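Local coordinates for sensor protein KdpD (Escherichia coli, PDB 4Y2F) that acts as the potassium-responsive sensor histidine kinase of a two-component system, its GAF domain probably serving as a regulatory module, at residues 111-115 / 116-120. Residues are numbered along the deposited sequence; the frame is centred on the assembly and turned at random. Where two conformers were deposited one is given.
Sequences QLMIP and EQQRL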
# COMPACT_ATOMS: atom_id res chain seq x y z
N GLN A 111 15.07 -5.82 18.47
CA GLN A 111 14.89 -6.33 17.11
C GLN A 111 13.85 -5.52 16.35
O GLN A 111 14.09 -5.12 15.21
CB GLN A 111 14.47 -7.80 17.22
CG GLN A 111 14.21 -8.48 15.88
CD GLN A 111 13.39 -9.75 16.04
OE1 GLN A 111 12.20 -9.70 16.35
NE2 GLN A 111 14.03 -10.90 15.85
N LEU A 112 12.72 -5.21 16.98
CA LEU A 112 11.69 -4.43 16.31
C LEU A 112 12.19 -3.04 15.94
O LEU A 112 11.80 -2.49 14.90
CB LEU A 112 10.46 -4.31 17.21
CG LEU A 112 9.30 -3.49 16.63
CD1 LEU A 112 8.74 -4.19 15.41
CD2 LEU A 112 8.23 -3.28 17.67
N MET A 113 13.04 -2.45 16.78
CA MET A 113 13.47 -1.08 16.59
C MET A 113 14.65 -0.94 15.63
O MET A 113 15.08 0.19 15.37
CB MET A 113 13.80 -0.43 17.94
CG MET A 113 12.59 -0.38 18.91
SD MET A 113 11.04 0.28 18.22
CE MET A 113 11.54 1.95 17.81
N ILE A 114 15.15 -2.05 15.09
CA ILE A 114 16.14 -1.95 14.00
C ILE A 114 15.55 -1.07 12.91
O ILE A 114 14.39 -1.29 12.49
CB ILE A 114 16.46 -3.35 13.45
CG1 ILE A 114 17.23 -4.17 14.48
CG2 ILE A 114 17.21 -3.23 12.11
CD1 ILE A 114 17.44 -5.61 14.07
N PRO A 115 16.25 -0.04 12.43
CA PRO A 115 15.63 0.89 11.47
C PRO A 115 15.04 0.22 10.23
O PRO A 115 13.92 0.58 9.83
CB PRO A 115 16.74 1.90 11.17
CG PRO A 115 17.51 1.96 12.51
CD PRO A 115 17.51 0.51 12.98
N GLU A 116 15.72 -0.77 9.66
CA GLU A 116 15.15 -1.48 8.52
C GLU A 116 13.81 -2.12 8.87
O GLU A 116 12.87 -2.10 8.05
CB GLU A 116 16.15 -2.52 8.02
CG GLU A 116 15.58 -3.37 6.87
CD GLU A 116 16.61 -4.22 6.17
OE1 GLU A 116 17.67 -4.50 6.77
OE2 GLU A 116 16.36 -4.61 5.01
N GLN A 117 13.67 -2.68 10.07
CA GLN A 117 12.39 -3.25 10.47
C GLN A 117 11.33 -2.17 10.63
O GLN A 117 10.17 -2.36 10.22
CB GLN A 117 12.52 -4.04 11.78
CG GLN A 117 13.37 -5.27 11.65
CD GLN A 117 12.81 -6.23 10.63
OE1 GLN A 117 11.60 -6.47 10.59
NE2 GLN A 117 13.67 -6.77 9.79
N GLN A 118 11.70 -1.05 11.25
CA GLN A 118 10.77 0.08 11.35
C GLN A 118 10.28 0.54 9.98
O GLN A 118 9.10 0.87 9.83
CB GLN A 118 11.44 1.24 12.08
CG GLN A 118 11.64 0.94 13.58
CD GLN A 118 10.31 0.88 14.29
OE1 GLN A 118 9.63 1.91 14.40
NE2 GLN A 118 9.92 -0.29 14.75
N ARG A 119 11.16 0.59 8.98
CA ARG A 119 10.72 1.02 7.66
C ARG A 119 9.76 0.01 7.05
O ARG A 119 8.76 0.39 6.43
CB ARG A 119 11.94 1.25 6.76
CG ARG A 119 12.79 2.44 7.21
CD ARG A 119 13.88 2.82 6.21
NE ARG A 119 14.87 1.78 5.98
CZ ARG A 119 16.01 1.65 6.66
NH1 ARG A 119 16.31 2.47 7.65
NH2 ARG A 119 16.85 0.66 6.36
N LEU A 120 10.01 -1.29 7.27
CA LEU A 120 9.09 -2.32 6.78
C LEU A 120 7.75 -2.21 7.48
O LEU A 120 6.69 -2.29 6.84
CB LEU A 120 9.70 -3.71 6.96
CG LEU A 120 8.76 -4.81 6.46
CD1 LEU A 120 8.54 -4.70 4.95
CD2 LEU A 120 9.35 -6.17 6.81
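Gln118 reaches back from the first turn of helix 115-142 to the end of the short helix 109-112, where its NE2 donates to Leu112 O at 2.9 Å. The N-H points almost straight at the oxygen (164°), and the acceptor lies close to the amide plane of Gln118, yet the donor stands above the carbonyl plane of Leu112. A bend at chi2 (-68°) folds the Gln118 chain back over the turn, which puts the amide beside two hydrophobic side chains. The Leu112 side chain crosses that of Gln118 at about a right angle, with Leu112 CG 3.8 Å from Gln118 NE2, and Met113, bent at chi2 and chi3, lays SD 3.7 Å from Gln118 NE2 while its CE sits near Gln118 CD and OE1.

This is the close-fitting side. Leu112 is buried against Val104 and Pro106 of strand 97-106, and Gln118 OE1 is hydrogen-bonded to Gln88 of strand 88-94, so one amide ties the interhelical turn to the sheet of the GAF domain. Next in the chain toward the long helix, Ile114 is the N-cap residue: its carbonyl O accepts Gln118 N at 3.0 Å and, weakly, Gln117 N, starting the long helix.

The other side is looser and faces solvent. Arg119 bends at chi3 (-63°), bringing one guanidinium face over Pro115 O and Glu116 CA, offset toward its rim, with Arg119 NH1 3.6 Å from Pro115 CB; this is van der Waals contact, and the firm link here is the backbone bond from Arg119 N to Pro115 O. Ile114 CG2 merely brushes the backbone of Glu116.

A leucine in place of Gln118 would probably leave Leu112 O and Gln88 NE2 without this shared partner and weaken the turn's hold on the sheet. With donor and acceptor ends both engaged, the amide's flip is effectively fixed, and the carbonyl at the end of helix 109-112 takes its bond from a side-chain amide.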